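Local coordinates for activator of Hsp90 ATPase homologue 1/2-like C-terminal domain-containing protein (Nitrosomonas europaea, PDB 1XFS) that is of unknown function but belongs to the AHA1 family of the Bet v 1-like clan, whose curved sheet and long helix commonly enclose a ligand-binding cavity, at residues A131-N136 with K142-M147; T127-C132 with E151-T156. All coordinates share one frame; numbering follows the deposited sequence.

Interaction 1 of 2, residues A131-N136 with K142-M147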
ATOM      1  N   ALA A 131      -5.454  17.403   3.284  1.00 19.70           N
ATOM      2  CA  ALA A 131      -4.402  16.414   3.519  1.00 20.13           C
ATOM      3  C   ALA A 131      -4.658  15.656   4.815  1.00 20.44           C
ATOM      4  O   ALA A 131      -4.908  16.258   5.859  1.00 22.26           O
ATOM      5  CB  ALA A 131      -3.033  17.098   3.578  1.00 20.44           C
ATOM      6  N   CYS A 132      -4.605  14.330   4.742  1.00 19.26           N
ATOM      7  CA  CYS A 132      -4.818  13.491   5.914  1.00 17.60           C
ATOM      8  C   CYS A 132      -3.638  12.548   6.055  1.00 17.09           C
ATOM      9  O   CYS A 132      -3.231  11.901   5.088  1.00 15.92           O
ATOM     10  CB  CYS A 132      -6.110  12.670   5.779  1.00 19.04           C
ATOM     11  SG  CYS A 132      -6.410  11.494   7.146  1.00 25.77           S
ATOM     12  N   ALA A 133      -3.079  12.494   7.258  1.00 12.52           N
ATOM     13  CA  ALA A 133      -1.959  11.610   7.543  1.00 12.56           C
ATOM     14  C   ALA A 133      -2.511  10.503   8.426  1.00 11.62           C
ATOM     15  O   ALA A 133      -3.005  10.762   9.528  1.00 10.94           O
ATOM     16  CB  ALA A 133      -0.844  12.365   8.263  1.00 13.96           C
HETATM   17  N   MSE A 134      -2.445   9.271   7.920  1.00 10.79           N
HETATM   18  CA  MSE A 134      -2.956   8.098   8.629  1.00 10.37           C
HETATM   19  C   MSE A 134      -1.834   7.391   9.380  1.00  9.79           C
HETATM   20  O   MSE A 134      -0.775   7.126   8.818  1.00  8.00           O
HETATM   21  CB  MSE A 134      -3.589   7.116   7.636  1.00 12.07           C
HETATM   22  CG  MSE A 134      -4.684   7.701   6.778  1.00 13.13           C
HETATM   23 SE   MSE A 134      -5.238   6.400   5.438  1.00 25.51          SE
HETATM   24  CE  MSE A 134      -6.396   5.372   6.527  1.00  9.74           C
ATOM     25  N   HIS A 135      -2.073   7.089  10.654  1.00 10.10           N
ATOM     26  CA  HIS A 135      -1.078   6.407  11.470  1.00 10.63           C
ATOM     27  C   HIS A 135      -1.563   5.029  11.894  1.00  9.72           C
ATOM     28  O   HIS A 135      -2.746   4.721  11.770  1.00 12.11           O
ATOM     29  CB  HIS A 135      -0.747   7.245  12.701  1.00  9.84           C
ATOM     30  CG  HIS A 135      -0.339   8.641  12.370  1.00 11.59           C
ATOM     31  ND1 HIS A 135      -1.250   9.656  12.190  1.00 12.28           N
ATOM     32  CD2 HIS A 135       0.879   9.174  12.111  1.00 12.04           C
ATOM     33  CE1 HIS A 135      -0.612  10.758  11.830  1.00 11.76           C
ATOM     34  NE2 HIS A 135       0.678  10.489  11.774  1.00 12.13           N
ATOM     35  N   ASN A 136      -0.650   4.205  12.406  1.00 13.54           N
ATOM     36  CA  ASN A 136      -1.009   2.857  12.812  1.00 14.04           C
ATOM     37  C   ASN A 136      -1.514   2.735  14.245  1.00 14.56           C
ATOM     38  O   ASN A 136      -2.264   1.812  14.559  1.00 15.59           O
ATOM     39  CB  ASN A 136       0.172   1.891  12.569  1.00 17.03           C
ATOM     40  CG  ASN A 136       1.487   2.377  13.174  1.00 19.43           C
ATOM     41  OD1 ASN A 136       2.566   2.048  12.671  1.00 24.01           O
ATOM     42  ND2 ASN A 136       1.410   3.140  14.258  1.00 15.76           N
ATOM     43  N   LYS A 142      -0.143  10.780  18.146  1.00 18.30           N
ATOM     44  CA  LYS A 142       0.223  11.752  19.171  1.00 20.47           C
ATOM     45  C   LYS A 142       1.660  12.222  18.952  1.00 21.14           C
ATOM     46  O   LYS A 142       1.960  13.414  19.064  1.00 22.68           O
ATOM     47  CB  LYS A 142       0.079  11.111  20.556  1.00 20.66           C
ATOM     48  CG  LYS A 142       0.337  12.043  21.732  1.00 24.56           C
ATOM     49  CD  LYS A 142      -0.693  13.154  21.812  1.00 25.74           C
ATOM     50  CE  LYS A 142      -0.489  13.994  23.065  1.00 28.01           C
ATOM     51  NZ  LYS A 142      -1.518  15.063  23.187  1.00 29.71           N
ATOM     52  N   LEU A 143       2.542  11.283  18.628  1.00 20.86           N
ATOM     53  CA  LEU A 143       3.945  11.597  18.389  1.00 22.35           C
ATOM     54  C   LEU A 143       4.100  12.573  17.229  1.00 23.60           C
ATOM     55  O   LEU A 143       4.915  13.496  17.289  1.00 23.23           O
ATOM     56  CB  LEU A 143       4.731  10.320  18.086  1.00 24.11           C
ATOM     57  CG  LEU A 143       6.221  10.502  17.781  1.00 25.63           C
ATOM     58  CD1 LEU A 143       6.923  11.108  18.992  1.00 28.30           C
ATOM     59  CD2 LEU A 143       6.842   9.161  17.424  1.00 27.62           C
ATOM     60  N   HIS A 144       3.322  12.364  16.171  1.00 22.21           N
ATOM     61  CA  HIS A 144       3.394  13.241  15.005  1.00 23.54           C
ATOM     62  C   HIS A 144       2.961  14.650  15.402  1.00 23.92           C
ATOM     63  O   HIS A 144       3.506  15.638  14.910  1.00 25.17           O
ATOM     64  CB  HIS A 144       2.502  12.708  13.874  1.00 22.14           C
ATOM     65  CG  HIS A 144       2.970  13.089  12.503  1.00 22.88           C
ATOM     66  ND1 HIS A 144       2.378  12.609  11.353  1.00 23.15           N
ATOM     67  CD2 HIS A 144       3.980  13.896  12.095  1.00 22.71           C
ATOM     68  CE1 HIS A 144       3.004  13.103  10.298  1.00 21.58           C
ATOM     69  NE2 HIS A 144       3.979  13.885  10.722  1.00 23.91           N
ATOM     70  N   GLU A 145       1.981  14.739  16.295  1.00 25.35           N
ATOM     71  CA  GLU A 145       1.507  16.036  16.765  1.00 27.75           C
ATOM     72  C   GLU A 145       2.631  16.744  17.514  1.00 29.87           C
ATOM     73  O   GLU A 145       2.858  17.937  17.332  1.00 30.14           O
ATOM     74  CB  GLU A 145       0.303  15.867  17.696  1.00 27.33           C
ATOM     75  CG  GLU A 145      -0.991  15.494  16.992  1.00 28.85           C
ATOM     76  CD  GLU A 145      -2.163  15.421  17.951  1.00 28.81           C
ATOM     77  OE1 GLU A 145      -2.326  16.354  18.765  1.00 31.18           O
ATOM     78  OE2 GLU A 145      -2.933  14.440  17.885  1.00 26.86           O
ATOM     79  N   GLU A 146       3.331  15.996  18.361  1.00 31.63           N
ATOM     80  CA  GLU A 146       4.434  16.541  19.143  1.00 34.64           C
ATOM     81  C   GLU A 146       5.636  16.789  18.242  1.00 36.30           C
ATOM     82  O   GLU A 146       6.654  17.327  18.677  1.00 37.64           O
ATOM     83  CB  GLU A 146       4.821  15.563  20.251  1.00 33.91           C
ATOM     84  CG  GLU A 146       3.638  15.051  21.051  1.00 33.44           C
ATOM     85  CD  GLU A 146       4.037  14.024  22.090  1.00 33.57           C
ATOM     86  OE1 GLU A 146       4.740  13.055  21.733  1.00 32.66           O
ATOM     87  OE2 GLU A 146       3.640  14.181  23.262  1.00 34.09           O
HETATM   88  N   MSE A 147       5.510  16.388  16.982  1.00 39.04           N
HETATM   89  CA  MSE A 147       6.584  16.555  16.014  1.00 41.20           C
HETATM   90  C   MSE A 147       6.355  17.812  15.177  1.00 40.25           C
HETATM   91  O   MSE A 147       7.179  18.165  14.334  1.00 40.45           O
HETATM   92  CB  MSE A 147       6.651  15.331  15.101  1.00 46.20           C
HETATM   93  CG  MSE A 147       8.048  14.984  14.618  1.00 52.67           C
HETATM   94 SE   MSE A 147       9.160  14.312  16.052  1.00 63.05          SE
HETATM   95  CE  MSE A 147       8.609  12.460  15.998  1.00 59.70           C
TER
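The imidazole rings of H135 and H144 meet rim to rim, with their planes at 82° and neither ring over the face of the other. H144 ND1 sits at the edge of the H135 ring, close to its plane, while H135 NE2 and CE1 approach the ND1 edge of the H144 ring; the CB of A133 comes to H144 CE1 obliquely, at 4.4 Å. One hydrogen bond joins the rings, H135 NE2 to H144 ND1 at 2.7 Å, nearly straight at 164°. The ring of H144 reaches H135 because its CG stands anti to the backbone N (chi1 -152°), off the helix and across the gap. The backbones stay well apart, with the CA atoms of H135 and H144 8.9 Å from each other. Around the pair, F149 meets the H144 ring edge-to-face, and H135 O accepts a hydrogen bond from R97 of the second subunit. The other nitrogen of the H135 ring, ND1, donates to L10 O, a carbonyl oxygen that can only accept. Gripped at both nitrogens, the buried H135 ring has both its polar atoms satisfied and its rotation limited.

Interaction 2 of 2, residues T127-C132 with E151-T156; sequences TRYTAC and EGWGTT
Strand 127-134 of the antiparallel sheet and the long helix 149-167 face each other here, as the curved sheet and C-terminal helix do in the Bet v 1-like fold. A131 and W153 make the closest approach. The methyl CB of A131 lies at the benzene end of the indole, near the ring plane, 3.7 Å from W153 CZ3 and 3.9 Å from W153 CE3, so the alanine meets an edge of the indole rather than a face. With chi1 at -79°, W153 CG is anti to its own carbonyl carbon and beside the backbone N, and the ring spans most of the gap between A131 and W153, whose CA atoms are 8.8 Å apart. Y129 lies two residues earlier on the same side of the strand and brings its OH to 4.4 Å from W153 CZ3, obliquely. No hydrogen bond crosses between the segments; the A131-W153 contact is apolar, with the hydroxyl of Y129 loosely beside it. Within the helix, two threonine hydroxyls turn back on the preceding turn: T155 OG1 bonds E151 O at 3.0 Å from above the carbonyl plane, while the backbone N of T155 reaches the same oxygen from the opposite face. T156 OG1 donates to W153 O at 2.7 Å. L14 of the adjoining strand and F149 of the same helix also touch the indole. A large aromatic side chain thus bridges helix and sheet with its benzene edge against the methyl of A131, part of the helix-on-sheet core of a helix-grip, Bet v 1-like domain.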
ATOM      1  N   THR A 127      -8.237  26.155  -5.598  1.00 15.07           N
ATOM      2  CA  THR A 127      -8.326  24.735  -5.291  1.00 15.03           C
ATOM      3  C   THR A 127      -8.425  24.491  -3.794  1.00 16.05           C
ATOM      4  O   THR A 127      -7.716  25.117  -3.003  1.00 15.93           O
ATOM      5  CB  THR A 127      -7.091  23.960  -5.805  1.00 16.38           C
ATOM      6  OG1 THR A 127      -6.858  24.287  -7.177  1.00 15.68           O
ATOM      7  CG2 THR A 127      -7.321  22.452  -5.684  1.00 18.32           C
ATOM      8  N   ARG A 128      -9.316  23.585  -3.409  1.00 15.19           N
ATOM      9  CA  ARG A 128      -9.474  23.229  -2.011  1.00 16.62           C
ATOM     10  C   ARG A 128      -8.533  22.048  -1.797  1.00 15.85           C
ATOM     11  O   ARG A 128      -8.627  21.034  -2.493  1.00 15.54           O
ATOM     12  CB  ARG A 128     -10.922  22.835  -1.713  1.00 18.51           C
ATOM     13  CG  ARG A 128     -11.180  22.464  -0.262  1.00 22.52           C
ATOM     14  CD  ARG A 128     -12.668  22.455   0.022  1.00 27.99           C
ATOM     15  NE  ARG A 128     -13.266  23.743  -0.320  1.00 33.93           N
ATOM     16  CZ  ARG A 128     -14.547  24.046  -0.152  1.00 36.05           C
ATOM     17  NH1 ARG A 128     -15.382  23.152   0.359  1.00 37.67           N
ATOM     18  NH2 ARG A 128     -14.993  25.249  -0.494  1.00 37.79           N
ATOM     19  N   TYR A 129      -7.613  22.203  -0.852  1.00 16.73           N
ATOM     20  CA  TYR A 129      -6.622  21.179  -0.542  1.00 18.22           C
ATOM     21  C   TYR A 129      -6.897  20.527   0.800  1.00 18.94           C
ATOM     22  O   TYR A 129      -7.009  21.205   1.818  1.00 18.37           O
ATOM     23  CB  TYR A 129      -5.220  21.807  -0.533  1.00 20.02           C
ATOM     24  CG  TYR A 129      -4.116  20.910  -0.000  1.00 24.10           C
ATOM     25  CD1 TYR A 129      -3.925  20.741   1.372  1.00 25.87           C
ATOM     26  CD2 TYR A 129      -3.274  20.220  -0.868  1.00 26.33           C
ATOM     27  CE1 TYR A 129      -2.926  19.904   1.865  1.00 27.78           C
ATOM     28  CE2 TYR A 129      -2.268  19.379  -0.384  1.00 28.40           C
ATOM     29  CZ  TYR A 129      -2.101  19.225   0.982  1.00 28.20           C
ATOM     30  OH  TYR A 129      -1.124  18.387   1.471  1.00 31.52           O
ATOM     31  N   THR A 130      -6.999  19.204   0.801  1.00 18.92           N
ATOM     32  CA  THR A 130      -7.245  18.476   2.032  1.00 20.17           C
ATOM     33  C   THR A 130      -6.173  17.394   2.166  1.00 20.04           C
ATOM     34  O   THR A 130      -5.982  16.587   1.257  1.00 20.00           O
ATOM     35  CB  THR A 130      -8.658  17.842   2.020  1.00 21.65           C
ATOM     36  OG1 THR A 130      -9.643  18.877   1.886  1.00 23.37           O
ATOM     37  CG2 THR A 130      -8.919  17.079   3.307  1.00 22.95           C
ATOM     38  N   ALA A 131      -5.454  17.403   3.284  1.00 19.70           N
ATOM     39  CA  ALA A 131      -4.402  16.414   3.519  1.00 20.13           C
ATOM     40  C   ALA A 131      -4.658  15.656   4.815  1.00 20.44           C
ATOM     41  O   ALA A 131      -4.908  16.258   5.859  1.00 22.26           O
ATOM     42  CB  ALA A 131      -3.033  17.098   3.578  1.00 20.44           C
ATOM     43  N   CYS A 132      -4.605  14.330   4.742  1.00 19.26           N
ATOM     44  CA  CYS A 132      -4.818  13.491   5.914  1.00 17.60           C
ATOM     45  C   CYS A 132      -3.638  12.548   6.055  1.00 17.09           C
ATOM     46  O   CYS A 132      -3.231  11.901   5.088  1.00 15.92           O
ATOM     47  CB  CYS A 132      -6.110  12.670   5.779  1.00 19.04           C
ATOM     48  SG  CYS A 132      -6.410  11.494   7.146  1.00 25.77           S
ATOM     49  N   GLU A 151       1.747  22.587  12.317  1.00 29.79           N
ATOM     50  CA  GLU A 151       2.562  23.731  11.918  1.00 29.12           C
ATOM     51  C   GLU A 151       3.406  23.406  10.692  1.00 27.19           C
ATOM     52  O   GLU A 151       3.438  24.170   9.727  1.00 25.99           O
ATOM     53  CB  GLU A 151       3.492  24.164  13.055  1.00 32.53           C
ATOM     54  CG  GLU A 151       4.352  25.377  12.706  1.00 36.69           C
ATOM     55  CD  GLU A 151       5.391  25.693  13.767  1.00 39.76           C
ATOM     56  OE1 GLU A 151       6.105  26.710  13.617  1.00 41.16           O
ATOM     57  OE2 GLU A 151       5.499  24.924  14.747  1.00 41.81           O
ATOM     58  N   GLY A 152       4.091  22.269  10.749  1.00 25.23           N
ATOM     59  CA  GLY A 152       4.943  21.851   9.652  1.00 23.17           C
ATOM     60  C   GLY A 152       4.210  21.724   8.336  1.00 20.99           C
ATOM     61  O   GLY A 152       4.579  22.365   7.353  1.00 20.07           O
ATOM     62  N   TRP A 153       3.177  20.891   8.309  1.00 21.57           N
ATOM     63  CA  TRP A 153       2.396  20.695   7.095  1.00 20.66           C
ATOM     64  C   TRP A 153       1.745  22.001   6.656  1.00 19.37           C
ATOM     65  O   TRP A 153       1.676  22.295   5.464  1.00 19.47           O
ATOM     66  CB  TRP A 153       1.338  19.611   7.317  1.00 24.63           C
ATOM     67  CG  TRP A 153       1.901  18.217   7.226  1.00 29.81           C
ATOM     68  CD1 TRP A 153       2.966  17.712   7.921  1.00 30.52           C
ATOM     69  CD2 TRP A 153       1.437  17.155   6.380  1.00 30.95           C
ATOM     70  NE1 TRP A 153       3.194  16.408   7.557  1.00 31.00           N
ATOM     71  CE2 TRP A 153       2.271  16.040   6.614  1.00 31.17           C
ATOM     72  CE3 TRP A 153       0.399  17.040   5.445  1.00 32.58           C
ATOM     73  CZ2 TRP A 153       2.098  14.820   5.948  1.00 31.57           C
ATOM     74  CZ3 TRP A 153       0.227  15.827   4.781  1.00 32.26           C
ATOM     75  CH2 TRP A 153       1.074  14.734   5.039  1.00 31.72           C
ATOM     76  N   GLY A 154       1.281  22.788   7.621  1.00 18.58           N
ATOM     77  CA  GLY A 154       0.663  24.063   7.292  1.00 18.68           C
ATOM     78  C   GLY A 154       1.632  24.973   6.560  1.00 19.16           C
ATOM     79  O   GLY A 154       1.264  25.655   5.604  1.00 20.22           O
ATOM     80  N   THR A 155       2.881  24.981   7.014  1.00 17.80           N
ATOM     81  CA  THR A 155       3.917  25.794   6.400  1.00 17.39           C
ATOM     82  C   THR A 155       4.240  25.320   4.985  1.00 16.46           C
ATOM     83  O   THR A 155       4.473  26.135   4.087  1.00 14.68           O
ATOM     84  CB  THR A 155       5.212  25.778   7.251  1.00 17.48           C
ATOM     85  OG1 THR A 155       4.966  26.436   8.499  1.00 21.22           O
ATOM     86  CG2 THR A 155       6.348  26.489   6.529  1.00 18.85           C
ATOM     87  N   THR A 156       4.248  24.007   4.773  1.00 16.39           N
ATOM     88  CA  THR A 156       4.557  23.497   3.443  1.00 16.55           C
ATOM     89  C   THR A 156       3.497  23.912   2.434  1.00 15.15           C
ATOM     90  O   THR A 156       3.821  24.231   1.296  1.00 14.59           O
ATOM     91  CB  THR A 156       4.719  21.942   3.425  1.00 17.65           C
ATOM     92  OG1 THR A 156       3.462  21.309   3.694  1.00 18.16           O
ATOM     93  CG2 THR A 156       5.738  21.506   4.465  1.00 19.62           C
TER

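In the fold
From the N terminus, strand 127-134 supplies the first side of both contacts. The chain then turns into helix 138-145, and interaction 1 closes a short loop with only five residues between its segments. Continuing into helix 149-167, it comes back to the strand in interaction 2, closing a longer loop with 18 intervening residues. Since 127-132 begins earlier and 151-156 ends later, interaction 1 lies entirely within the span of interaction 2, and the two share A131 and C132. The centres of the two contacts are about 13 Å apart, and H144 NE2 packs against W153 NE1 at 4.1 Å. Together they tie two successive helices to one strand.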